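Local coordinates for putative acyl-CoA dehydrogenase (Burkholderia xenovorans, PDB 5JSC), which belongs to the acyl-CoA dehydrogenase family of flavoproteins and binds flavin-adenine dinucleotide within an assembly of four protein chains, at residues 263-268 and 337-342; 25-30 and 87-92; 39-44 and 96-101; 212-217 and 231-236. One frame throughout, in Å; residues are numbered along the deposited sequence.

How the contacts relate
Contacts 1, 2 and 3 form one continuous helical block, whereas contact 4 stands apart in the beta domain. Contacts 2 and 3 lie on the same two helices, 28-44 and 88-101, with their centres about 16 Å apart. Helix 88-101 also packs against the helix that carries 263-268: Cys92 of contact 2 meets Thr263 and Ala267 of contact 1, and Ala99 of contact 3 meets Ala268. Contact 4 lies about 33 Å from contact 1 between centres, with some 19 Å between their nearest atoms. The side chains of Lys339 in contact 1 and of Leu231 in contact 4 each lie about 8 Å from a bound flavin-adenine dinucleotide, too far for direct contact.

Contact 1: residues 263-268 and 337-342; sequences TSVAAA and MAKWHA. With SO4 (sulfate ion), chain P.
Ala266 and Lys339 bring their CA atoms to 4.2 Å where two helices run in nearly the same direction, their short axes 24° apart and only 7.6 Å from each other at closest approach. The helices, 250-286 and 332-356, belong to the C-terminal helical bundle of the acyl-CoA dehydrogenase fold, and alanine is what lets them come so close. The CB of Ala266 sits between two alanines one turn apart on the partner helix, 3.9 Å from the CB of Ala338 and 3.8 Å from the CB of Ala342. It also rests on the Ala338 carbonyl, while Ala342 CB lies 3.4 Å from Ala266 O. No hydrogen bond joins the two segments; the backbone amides are used within each helix, as in Ala342 N to Ala338 O. Val318 of helix 298-325 covers the Ala266 methyl. Lys339 flanks this seam. Its CG lies anti to the backbone N (chi1 -164°), and a bend at chi2 (-87°) carries the aliphatic chain slantwise across Val265 and leads NZ to the carbonyl oxygens of Leu378, Tyr381 and Gly383. These three acceptors satisfy a buried ammonium group, and the methylenes behind it serve as a hydrophobic surface. The valine supplies the matching branch: Val265 CG1 meets Lys339 CE at 3.8 Å.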
loop_
_atom_site.group_PDB
_atom_site.type_symbol
_atom_site.label_atom_id
_atom_site.label_comp_id
_atom_site.label_asym_id
_atom_site.label_seq_id
_atom_site.Cartn_x
_atom_site.Cartn_y
_atom_site.Cartn_z
ATOM N N THR C 263 -6.203 6.663 23.175
ATOM C CA THR C 263 -4.744 6.678 23.086
ATOM C C THR C 263 -4.139 5.455 23.772
ATOM O O THR C 263 -3.101 4.938 23.331
ATOM C CB THR C 263 -4.187 7.971 23.688
ATOM O OG1 THR C 263 -4.908 9.086 23.150
ATOM C CG2 THR C 263 -2.706 8.142 23.348
ATOM N N SER C 264 -4.789 4.958 24.828
ATOM C CA SER C 264 -4.310 3.749 25.485
ATOM C C SER C 264 -4.498 2.509 24.614
ATOM O O SER C 264 -3.706 1.571 24.729
ATOM C CB SER C 264 -5.000 3.580 26.852
ATOM O OG SER C 264 -6.247 2.905 26.755
ATOM N N VAL C 265 -5.525 2.478 23.745
ATOM C CA VAL C 265 -5.641 1.381 22.780
ATOM C C VAL C 265 -4.496 1.442 21.789
ATOM O O VAL C 265 -3.946 0.409 21.385
ATOM C CB VAL C 265 -6.993 1.426 22.037
ATOM C CG1 VAL C 265 -7.066 0.330 20.948
ATOM C CG2 VAL C 265 -8.135 1.266 23.010
ATOM N N ALA C 266 -4.140 2.654 21.361
ATOM C CA ALA C 266 -2.960 2.824 20.524
ATOM C C ALA C 266 -1.718 2.301 21.225
ATOM O O ALA C 266 -0.878 1.642 20.602
ATOM C CB ALA C 266 -2.796 4.293 20.149
ATOM N N ALA C 267 -1.595 2.573 22.527
ATOM C CA ALA C 267 -0.435 2.099 23.276
ATOM C C ALA C 267 -0.409 0.574 23.363
ATOM O O ALA C 267 0.656 -0.043 23.233
ATOM C CB ALA C 267 -0.428 2.729 24.670
ATOM N N ALA C 268 -1.567 -0.054 23.584
ATOM C CA ALA C 268 -1.600 -1.517 23.601
ATOM C C ALA C 268 -1.196 -2.085 22.248
ATOM O O ALA C 268 -0.415 -3.043 22.178
ATOM C CB ALA C 268 -2.985 -2.027 24.002
ATOM N N MET C 337 -5.906 9.808 15.610
ATOM C CA MET C 337 -4.747 9.520 14.765
ATOM C C MET C 337 -3.902 8.397 15.350
ATOM O O MET C 337 -3.477 7.482 14.634
ATOM C CB MET C 337 -3.874 10.760 14.617
ATOM C CG MET C 337 -4.151 11.640 13.467
ATOM S SD MET C 337 -2.682 12.681 13.281
ATOM C CE MET C 337 -3.317 13.782 12.012
ATOM N N ALA C 338 -3.610 8.477 16.651
ATOM C CA ALA C 338 -2.762 7.476 17.288
ATOM C C ALA C 338 -3.420 6.107 17.261
ATOM O O ALA C 338 -2.771 5.105 16.947
ATOM C CB ALA C 338 -2.459 7.892 18.725
ATOM N N LYS C 339 -4.714 6.047 17.612
ATOM C CA LYS C 339 -5.417 4.769 17.666
ATOM C C LYS C 339 -5.467 4.128 16.284
ATOM O O LYS C 339 -5.181 2.938 16.122
ATOM C CB LYS C 339 -6.825 4.991 18.238
ATOM C CG LYS C 339 -7.556 3.731 18.720
ATOM C CD LYS C 339 -8.327 3.038 17.612
ATOM C CE LYS C 339 -9.092 1.830 18.140
ATOM N NZ LYS C 339 -9.866 1.128 17.054
ATOM N N TRP C 340 -5.825 4.920 15.278
ATOM C CA TRP C 340 -5.830 4.468 13.890
ATOM C C TRP C 340 -4.464 3.939 13.471
ATOM O O TRP C 340 -4.328 2.781 13.047
ATOM C CB TRP C 340 -6.276 5.653 13.025
ATOM C CG TRP C 340 -6.046 5.606 11.539
ATOM C CD1 TRP C 340 -5.747 4.525 10.757
ATOM C CD2 TRP C 340 -6.123 6.729 10.662
ATOM N NE1 TRP C 340 -5.625 4.921 9.437
ATOM C CE2 TRP C 340 -5.858 6.271 9.363
ATOM C CE3 TRP C 340 -6.396 8.092 10.857
ATOM C CZ2 TRP C 340 -5.834 7.127 8.267
ATOM C CZ3 TRP C 340 -6.370 8.937 9.764
ATOM C CH2 TRP C 340 -6.102 8.450 8.484
ATOM N N HIS C 341 -3.429 4.772 13.579
ATOM C CA HIS C 341 -2.116 4.407 13.045
ATOM C C HIS C 341 -1.514 3.226 13.797
ATOM O O HIS C 341 -0.948 2.302 13.193
ATOM C CB HIS C 341 -1.184 5.618 13.127
ATOM C CG HIS C 341 0.143 5.418 12.467
ATOM N ND1 HIS C 341 1.154 4.664 13.027
ATOM C CD2 HIS C 341 0.639 5.915 11.310
ATOM C CE1 HIS C 341 2.202 4.680 12.225
ATOM N NE2 HIS C 341 1.919 5.437 11.179
ATOM N N ALA C 342 -1.594 3.251 15.124
ATOM C CA ALA C 342 -0.922 2.196 15.878
ATOM C C ALA C 342 -1.618 0.852 15.700
ATOM O O ALA C 342 -0.955 -0.186 15.653
ATOM C CB ALA C 342 -0.834 2.582 17.357
HETATM S S SO4 P . 4.643 4.072 8.747
HETATM O O1 SO4 P . 5.529 4.532 9.819
HETATM O O2 SO4 P . 3.706 5.141 8.403
HETATM O O3 SO4 P . 3.889 2.896 9.203
HETATM O O4 SO4 P . 5.464 3.763 7.574
#

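Contact 2: residues 25-30 and 87-92; sequences FFEPRH and DTRAVC. With SO4 (sulfate ion), chain Q.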
loop_
_atom_site.group_PDB
_atom_site.type_symbol
_atom_site.label_atom_id
_atom_site.label_comp_id
_atom_site.label_asym_id
_atom_site.label_seq_id
_atom_site.Cartn_x
_atom_site.Cartn_y
_atom_site.Cartn_z
ATOM N N PHE C 25 8.776 14.090 25.640
ATOM C CA PHE C 25 7.392 13.839 26.015
ATOM C C PHE C 25 7.278 13.250 27.413
ATOM O O PHE C 25 6.207 13.341 28.018
ATOM C CB PHE C 25 6.726 12.861 25.040
ATOM C CG PHE C 25 6.451 13.417 23.672
ATOM C CD1 PHE C 25 5.793 14.620 23.508
ATOM C CD2 PHE C 25 6.818 12.700 22.542
ATOM C CE1 PHE C 25 5.511 15.110 22.239
ATOM C CE2 PHE C 25 6.548 13.188 21.270
ATOM C CZ PHE C 25 5.898 14.396 21.120
ATOM N N PHE C 26 8.340 12.619 27.924
ATOM C CA PHE C 26 8.289 11.897 29.186
ATOM C C PHE C 26 8.969 12.678 30.298
ATOM O O PHE C 26 9.913 13.439 30.066
ATOM C CB PHE C 26 8.966 10.530 29.078
ATOM C CG PHE C 26 8.260 9.582 28.166
ATOM C CD1 PHE C 26 7.014 9.081 28.512
ATOM C CD2 PHE C 26 8.842 9.186 26.965
ATOM C CE1 PHE C 26 6.354 8.195 27.673
ATOM C CE2 PHE C 26 8.180 8.303 26.111
ATOM C CZ PHE C 26 6.938 7.806 26.468
ATOM N N GLU C 27 8.494 12.446 31.520
ATOM C CA GLU C 27 9.121 12.931 32.739
ATOM C C GLU C 27 9.876 11.804 33.421
ATOM O O GLU C 27 9.669 10.630 33.105
ATOM C CB GLU C 27 8.059 13.501 33.682
ATOM C CG GLU C 27 7.461 14.782 33.160
ATOM C CD GLU C 27 8.505 15.876 33.017
ATOM O OE1 GLU C 27 9.442 15.919 33.843
ATOM O OE2 GLU C 27 8.404 16.682 32.069
ATOM N N PRO C 28 10.785 12.118 34.356
ATOM C CA PRO C 28 11.499 11.037 35.058
ATOM C C PRO C 28 10.578 10.003 35.686
ATOM O O PRO C 28 10.890 8.807 35.645
ATOM C CB PRO C 28 12.318 11.795 36.115
ATOM C CG PRO C 28 12.589 13.108 35.469
ATOM C CD PRO C 28 11.342 13.443 34.685
ATOM N N ARG C 29 9.438 10.424 36.244
ATOM C CA ARG C 29 8.528 9.457 36.853
ATOM C C ARG C 29 8.047 8.422 35.843
ATOM O O ARG C 29 7.756 7.281 36.220
ATOM C CB ARG C 29 7.333 10.169 37.488
ATOM C CG ARG C 29 6.418 10.861 36.496
ATOM C CD ARG C 29 5.195 11.447 37.196
ATOM N NE ARG C 29 4.234 11.975 36.232
ATOM C CZ ARG C 29 4.275 13.216 35.761
ATOM N NH1 ARG C 29 5.225 14.047 36.175
ATOM N NH2 ARG C 29 3.369 13.626 34.883
ATOM N N HIS C 30 7.971 8.791 34.560
ATOM C CA HIS C 30 7.508 7.840 33.552
ATOM C C HIS C 30 8.558 6.785 33.268
ATOM O O HIS C 30 8.226 5.625 33.006
ATOM C CB HIS C 30 7.117 8.569 32.267
ATOM C CG HIS C 30 5.972 9.506 32.460
ATOM N ND1 HIS C 30 6.053 10.854 32.196
ATOM C CD2 HIS C 30 4.726 9.291 32.947
ATOM C CE1 HIS C 30 4.900 11.428 32.498
ATOM N NE2 HIS C 30 4.078 10.500 32.954
ATOM N N ASP C 87 -3.059 10.501 34.401
ATOM C CA ASP C 87 -1.787 10.646 33.694
ATOM C C ASP C 87 -1.845 9.757 32.455
ATOM O O ASP C 87 -1.656 8.540 32.547
ATOM C CB ASP C 87 -0.641 10.270 34.634
ATOM C CG ASP C 87 0.745 10.471 34.033
ATOM O OD1 ASP C 87 0.896 10.521 32.798
ATOM O OD2 ASP C 87 1.711 10.561 34.828
ATOM N N THR C 88 -2.126 10.372 31.293
ATOM C CA THR C 88 -2.296 9.611 30.058
ATOM C C THR C 88 -1.009 8.906 29.668
ATOM O O THR C 88 -1.036 7.765 29.196
ATOM C CB THR C 88 -2.735 10.534 28.911
ATOM O OG1 THR C 88 -3.652 11.518 29.403
ATOM C CG2 THR C 88 -3.417 9.726 27.820
ATOM N N ARG C 89 0.130 9.573 29.847
ATOM C CA ARG C 89 1.401 8.933 29.525
ATOM C C ARG C 89 1.617 7.688 30.377
ATOM O O ARG C 89 2.098 6.657 29.884
ATOM C CB ARG C 89 2.546 9.926 29.713
ATOM C CG ARG C 89 2.555 11.022 28.641
ATOM C CD ARG C 89 3.475 12.181 28.992
ATOM N NE ARG C 89 2.894 13.002 30.048
ATOM C CZ ARG C 89 3.495 14.050 30.593
ATOM N NH1 ARG C 89 4.711 14.398 30.190
ATOM N NH2 ARG C 89 2.884 14.749 31.545
ATOM N N ALA C 90 1.264 7.762 31.660
ATOM C CA ALA C 90 1.402 6.599 32.528
ATOM C C ALA C 90 0.481 5.466 32.091
ATOM O O ALA C 90 0.920 4.313 31.974
ATOM C CB ALA C 90 1.132 6.992 33.979
ATOM N N VAL C 91 -0.804 5.765 31.846
ATOM C CA VAL C 91 -1.727 4.713 31.415
ATOM C C VAL C 91 -1.234 4.064 30.125
ATOM O O VAL C 91 -1.285 2.834 29.966
ATOM C CB VAL C 91 -3.153 5.269 31.252
ATOM C CG1 VAL C 91 -4.057 4.205 30.616
ATOM C CG2 VAL C 91 -3.716 5.694 32.605
ATOM N N CYS C 92 -0.718 4.877 29.201
ATOM C CA CYS C 92 -0.207 4.339 27.944
ATOM C C CYS C 92 1.015 3.451 28.164
ATOM O O CYS C 92 1.113 2.368 27.572
ATOM C CB CYS C 92 0.111 5.485 26.984
ATOM S SG CYS C 92 -1.379 6.221 26.274
HETATM S S SO4 Q . 4.832 17.705 31.970
HETATM O O1 SO4 Q . 5.636 18.734 32.621
HETATM O O2 SO4 Q . 4.098 16.949 32.984
HETATM O O3 SO4 Q . 3.880 18.332 31.060
HETATM O O4 SO4 Q . 5.702 16.807 31.214
HETATM O O HOH W 1 0.936 13.509 33.199
#
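Asp87 OD2 is gripped by two side chains of the other segment, His30 NE2 at 3.0 Å and Arg29 NE at 3.2 Å. The histidine uses the syn lone pair of OD2, although its ring stands at 81° to the carboxylate. Arg29 arrives nearly along the C-O axis with the oxygen in its guanidinium plane, forming a salt bridge. The other oxygen, OD1, accepts from Ala90 N at 3.0 Å from above the carboxylate plane, making Asp87 the N-cap of helix 88-101. The His30 ring is fixed from both ends, since its ND1 accepts from Glu27 N in the ring plane. Arg89 CB covers one face of that ring, a CH-pi contact 3.9 Å from the centroid, and Arg29 CG lies over the opposite face. A bend at chi3 (-74°) then swings the Arg89 guanidinium across, so that His30 CE1 sits over its centre. Every N-H of this arginine has a partner: NH1 binds Phe25 O at 2.8 Å and O4 of a sulfate ion, probably from the crystallisation liquor, NH2 binds sulfate O2 at 2.9 Å and a water, and NE pairs with Asp326. Gln327 also holds the sulfate. The donor pattern is consistent with a neutral His30 protonated at NE2, and the nearby carboxylates and sulfate would probably offset the charges of the two neighbouring arginines.

Contact 3: residues 39-44 and 96-101; sequences AWCRAN and ETLAKH. With EDO (1,2-ethanediol), chain O.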
loop_
_atom_site.group_PDB
_atom_site.type_symbol
_atom_site.label_atom_id
_atom_site.label_comp_id
_atom_site.label_asym_id
_atom_site.label_seq_id
_atom_site.Cartn_x
_atom_site.Cartn_y
_atom_site.Cartn_z
ATOM N N ALA C 39 9.281 -4.842 35.330
ATOM C CA ALA C 39 9.683 -5.811 36.341
ATOM C C ALA C 39 8.487 -6.610 36.847
ATOM O O ALA C 39 8.597 -7.820 37.092
ATOM C CB ALA C 39 10.383 -5.103 37.503
ATOM N N TRP C 40 7.336 -5.949 37.024
ATOM C CA TRP C 40 6.138 -6.672 37.434
ATOM C C TRP C 40 5.770 -7.732 36.401
ATOM O O TRP C 40 5.454 -8.875 36.753
ATOM C CB TRP C 40 4.971 -5.695 37.663
ATOM C CG TRP C 40 3.725 -6.396 38.183
ATOM C CD1 TRP C 40 3.366 -6.568 39.494
ATOM C CD2 TRP C 40 2.711 -7.053 37.405
ATOM N NE1 TRP C 40 2.190 -7.281 39.576
ATOM C CE2 TRP C 40 1.769 -7.591 38.308
ATOM C CE3 TRP C 40 2.507 -7.233 36.035
ATOM C CZ2 TRP C 40 0.645 -8.298 37.885
ATOM C CZ3 TRP C 40 1.390 -7.940 35.612
ATOM C CH2 TRP C 40 0.473 -8.463 36.536
ATOM N N CYS C 41 5.839 -7.378 35.117
ATOM C CA CYS C 41 5.530 -8.339 34.060
ATOM C C CYS C 41 6.481 -9.529 34.076
ATOM O O CYS C 41 6.048 -10.678 33.928
ATOM C CB CYS C 41 5.586 -7.651 32.701
ATOM S SG CYS C 41 4.222 -6.536 32.405
ATOM N N ARG C 42 7.784 -9.274 34.226
ATOM C CA ARG C 42 8.757 -10.363 34.190
ATOM C C ARG C 42 8.569 -11.321 35.353
ATOM O O ARG C 42 8.856 -12.515 35.226
ATOM C CB ARG C 42 10.179 -9.805 34.191
ATOM C CG ARG C 42 10.607 -9.267 32.843
ATOM C CD ARG C 42 11.952 -8.568 32.895
ATOM N NE ARG C 42 12.357 -8.136 31.561
ATOM C CZ ARG C 42 13.196 -7.135 31.305
ATOM N NH1 ARG C 42 13.491 -6.828 30.047
ATOM N NH2 ARG C 42 13.727 -6.433 32.296
ATOM N N ALA C 43 8.083 -10.823 36.484
ATOM C CA ALA C 43 7.935 -11.654 37.666
ATOM C C ALA C 43 6.570 -12.318 37.779
ATOM O O ALA C 43 6.455 -13.338 38.469
ATOM C CB ALA C 43 8.190 -10.824 38.923
ATOM N N ASN C 44 5.538 -11.774 37.128
ATOM C CA ASN C 44 4.174 -12.236 37.342
ATOM C C ASN C 44 3.491 -12.809 36.108
ATOM O O ASN C 44 2.431 -13.432 36.248
ATOM C CB ASN C 44 3.310 -11.093 37.892
ATOM C CG ASN C 44 3.653 -10.753 39.315
ATOM O OD1 ASN C 44 3.215 -11.432 40.242
ATOM N ND2 ASN C 44 4.448 -9.703 39.506
ATOM N N GLU C 96 1.049 -0.368 27.114
ATOM C CA GLU C 96 2.093 -0.775 26.174
ATOM C C GLU C 96 2.930 -1.916 26.742
ATOM O O GLU C 96 3.149 -2.935 26.073
ATOM C CB GLU C 96 2.987 0.413 25.817
ATOM C CG GLU C 96 4.048 0.023 24.819
ATOM C CD GLU C 96 5.115 1.069 24.616
ATOM O OE1 GLU C 96 4.851 2.272 24.807
ATOM O OE2 GLU C 96 6.244 0.683 24.242
ATOM N N THR C 97 3.393 -1.773 27.988
ATOM C CA THR C 97 4.243 -2.804 28.576
ATOM C C THR C 97 3.462 -4.084 28.834
ATOM O O THR C 97 3.947 -5.182 28.542
ATOM C CB THR C 97 4.866 -2.290 29.869
ATOM O OG1 THR C 97 5.518 -1.046 29.602
ATOM C CG2 THR C 97 5.891 -3.288 30.427
ATOM N N LEU C 98 2.250 -3.969 29.372
ATOM C CA LEU C 98 1.451 -5.166 29.614
ATOM C C LEU C 98 1.166 -5.906 28.315
ATOM O O LEU C 98 1.369 -7.122 28.227
ATOM C CB LEU C 98 0.151 -4.800 30.323
ATOM C CG LEU C 98 0.290 -4.439 31.802
ATOM C CD1 LEU C 98 -0.991 -3.764 32.284
ATOM C CD2 LEU C 98 0.612 -5.666 32.645
ATOM N N ALA C 99 0.724 -5.180 27.282
ATOM C CA ALA C 99 0.410 -5.822 26.005
ATOM C C ALA C 99 1.635 -6.501 25.408
ATOM O O ALA C 99 1.522 -7.564 24.778
ATOM C CB ALA C 99 -0.150 -4.794 25.024
ATOM N N LYS C 100 2.819 -5.904 25.599
ATOM C CA LYS C 100 4.051 -6.496 25.092
ATOM C C LYS C 100 4.313 -7.875 25.693
ATOM O O LYS C 100 5.036 -8.678 25.093
ATOM C CB LYS C 100 5.222 -5.545 25.378
ATOM C CG LYS C 100 6.554 -5.966 24.769
ATOM C CD LYS C 100 7.580 -4.844 24.839
ATOM C CE LYS C 100 7.911 -4.471 26.268
ATOM N NZ LYS C 100 8.935 -3.381 26.327
ATOM N N HIS C 101 3.733 -8.173 26.855
ATOM C CA HIS C 101 3.886 -9.464 27.511
ATOM C C HIS C 101 2.640 -10.333 27.467
ATOM O O HIS C 101 2.767 -11.562 27.383
ATOM C CB HIS C 101 4.271 -9.272 28.982
ATOM C CG HIS C 101 5.630 -8.682 29.190
ATOM N ND1 HIS C 101 6.739 -9.456 29.450
ATOM C CD2 HIS C 101 6.055 -7.397 29.207
ATOM C CE1 HIS C 101 7.792 -8.674 29.609
ATOM N NE2 HIS C 101 7.406 -7.419 29.463
HETATM C C1 EDO O . 7.640 4.361 24.203
HETATM O O1 EDO O . 6.917 3.453 23.376
HETATM C C2 EDO O . 7.971 3.699 25.532
HETATM O O2 EDO O . 8.396 2.352 25.310
#
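Cys41 meets both Leu98 and His101. Its CB lies squarely over the face of the His101 imidazole, a CH-pi contact 3.6 Å from the centroid and 11° off the ring normal. With SG anti to the carbonyl carbon (chi1 -72°), the sulfur turns to meet Leu98 CD2 at 3.7 Å. A small, weakly polar thiol suits a corner where a flat ring and a leucine methyl meet. The same CD2 branch reaches the indole of Trp40, 3.8 Å from CZ3, so one methyl serves two neighbours. Behind this first shell, Glu38 positions the polar groups: OE1 accepts from His101 NE2 and OE2 forms a salt bridge with Arg42 NE, tying the edge of the imidazole back to helix 28-44. Asn44 ND2 donates to Trp40 O at 3.0 Å and lies over one face of the indole, near its rim, while Trp69 meets that indole edge-to-face. The two segments run in similar directions, 27° apart, with their axes 9.9 Å from each other. Segment 96-101 meets further helices as well: Leu98 also packs on helix 103-122, and Glu96 and Ala99 pack on helix 250-286.

Contact 4: residues 212-217 and 231-236; sequences PGLEIA and LHFAGA
Leu214 and Phe233 lie side by side as a non-hydrogen-bonded pair in an antiparallel beta hairpin of strands 214-219 and 228-233, part of the middle beta domain of the acyl-CoA dehydrogenase fold. With CG anti to the backbone N (chi1 175°), Leu214 drops CD1 over the face of the phenyl ring, off its centre, 3.8 Å from the centroid. CD1 is the bump, resting on the ring and also touching the CB of Leu231. On the same face Ile216 CD1 and Leu231 CD2 abut at 3.6 Å, and Tyr187 backs the aliphatic row. The other face is more polar: Glu215 runs alongside His232, its OE2 at the ring edge 3.4 Å from CD2, while His232 ND1 bonds to Asp174. Between the faces, Glu215 N donates to His232 O at 2.8 Å and His232 N returns a bond to Glu215 O. The pairing closes at Gly213, whose positive phi (91°) suits glycine and whose lack of a side chain lets Ala234 and Ala236 come in close as the chain turns at 234-235. There Gly235 and Ala236 face Leu171 as a G1 beta bulge, and Ala234 N donates almost straight to Gly213 O at 2.8 Å.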
loop_
_atom_site.group_PDB
_atom_site.type_symbol
_atom_site.label_atom_id
_atom_site.label_comp_id
_atom_site.label_asym_id
_atom_site.label_seq_id
_atom_site.Cartn_x
_atom_site.Cartn_y
_atom_site.Cartn_z
ATOM N N PRO C 212 -31.548 -6.646 39.791
ATOM C CA PRO C 212 -32.537 -7.561 39.213
ATOM C C PRO C 212 -32.962 -7.075 37.837
ATOM O O PRO C 212 -33.135 -5.877 37.611
ATOM C CB PRO C 212 -33.693 -7.518 40.219
ATOM C CG PRO C 212 -33.046 -7.128 41.499
ATOM C CD PRO C 212 -31.973 -6.144 41.108
ATOM N N GLY C 213 -33.100 -8.014 36.904
ATOM C CA GLY C 213 -33.425 -7.670 35.542
ATOM C C GLY C 213 -32.234 -7.453 34.634
ATOM O O GLY C 213 -32.417 -7.367 33.414
ATOM N N LEU C 214 -31.025 -7.333 35.184
ATOM C CA LEU C 214 -29.802 -7.341 34.388
ATOM C C LEU C 214 -29.392 -8.791 34.176
ATOM O O LEU C 214 -28.983 -9.475 35.120
ATOM C CB LEU C 214 -28.696 -6.542 35.074
ATOM C CG LEU C 214 -27.322 -6.587 34.393
ATOM C CD1 LEU C 214 -27.414 -6.159 32.939
ATOM C CD2 LEU C 214 -26.308 -5.718 35.141
ATOM N N GLU C 215 -29.520 -9.272 32.944
ATOM C CA GLU C 215 -29.298 -10.674 32.630
ATOM C C GLU C 215 -28.076 -10.814 31.738
ATOM O O GLU C 215 -27.864 -10.011 30.822
ATOM C CB GLU C 215 -30.532 -11.284 31.947
ATOM C CG GLU C 215 -31.816 -11.080 32.746
ATOM C CD GLU C 215 -33.066 -11.569 32.033
ATOM O OE1 GLU C 215 -34.135 -11.612 32.679
ATOM O OE2 GLU C 215 -32.987 -11.904 30.835
ATOM N N ILE C 216 -27.249 -11.815 32.029
ATOM C CA ILE C 216 -26.146 -12.169 31.141
ATOM C C ILE C 216 -26.731 -13.107 30.091
ATOM O O ILE C 216 -26.915 -14.301 30.334
ATOM C CB ILE C 216 -24.979 -12.808 31.895
ATOM C CG1 ILE C 216 -24.597 -11.954 33.114
ATOM C CG2 ILE C 216 -23.798 -12.980 30.967
ATOM C CD1 ILE C 216 -24.174 -10.521 32.781
ATOM N N ALA C 217 -27.075 -12.548 28.930
ATOM C CA ALA C 217 -27.829 -13.308 27.939
ATOM C C ALA C 217 -26.956 -14.323 27.222
ATOM O O ALA C 217 -27.447 -15.382 26.806
ATOM C CB ALA C 217 -28.469 -12.354 26.930
ATOM N N LEU C 231 -25.568 -8.322 27.289
ATOM C CA LEU C 231 -26.385 -8.006 28.449
ATOM C C LEU C 231 -27.806 -7.748 27.991
ATOM O O LEU C 231 -28.024 -6.943 27.086
ATOM C CB LEU C 231 -25.860 -6.765 29.166
ATOM C CG LEU C 231 -24.379 -6.712 29.508
ATOM C CD1 LEU C 231 -24.087 -5.396 30.194
ATOM C CD2 LEU C 231 -24.007 -7.889 30.385
ATOM N N HIS C 232 -28.769 -8.406 28.622
ATOM C CA HIS C 232 -30.172 -8.129 28.366
ATOM C C HIS C 232 -30.777 -7.457 29.589
ATOM O O HIS C 232 -30.667 -7.972 30.705
ATOM C CB HIS C 232 -30.950 -9.402 28.032
ATOM C CG HIS C 232 -32.409 -9.157 27.803
ATOM N ND1 HIS C 232 -32.879 -8.434 26.728
ATOM C CD2 HIS C 232 -33.499 -9.511 28.524
ATOM C CE1 HIS C 232 -34.198 -8.366 26.788
ATOM N NE2 HIS C 232 -34.599 -9.012 27.869
ATOM N N PHE C 233 -31.406 -6.307 29.378
ATOM C CA PHE C 233 -32.047 -5.552 30.444
ATOM C C PHE C 233 -33.542 -5.806 30.345
ATOM O O PHE C 233 -34.187 -5.379 29.381
ATOM C CB PHE C 233 -31.731 -4.064 30.325
ATOM C CG PHE C 233 -30.280 -3.731 30.552
ATOM C CD1 PHE C 233 -29.332 -3.988 29.574
ATOM C CD2 PHE C 233 -29.869 -3.154 31.744
ATOM C CE1 PHE C 233 -27.999 -3.677 29.778
ATOM C CE2 PHE C 233 -28.536 -2.843 31.963
ATOM C CZ PHE C 233 -27.600 -3.101 30.976
ATOM N N ALA C 234 -34.087 -6.502 31.336
ATOM C CA ALA C 234 -35.495 -6.885 31.368
ATOM C C ALA C 234 -36.166 -6.104 32.493
ATOM O O ALA C 234 -36.360 -6.609 33.599
ATOM C CB ALA C 234 -35.639 -8.401 31.557
ATOM N N GLY C 235 -36.521 -4.854 32.205
ATOM C CA GLY C 235 -37.141 -4.034 33.230
ATOM C C GLY C 235 -36.233 -3.758 34.407
ATOM O O GLY C 235 -36.707 -3.656 35.545
ATOM N N ALA C 236 -34.930 -3.645 34.163
ATOM C CA ALA C 236 -33.976 -3.453 35.243
ATOM C C ALA C 236 -34.120 -2.055 35.826
ATOM O O ALA C 236 -34.077 -1.058 35.098
ATOM C CB ALA C 236 -32.555 -3.677 34.730
#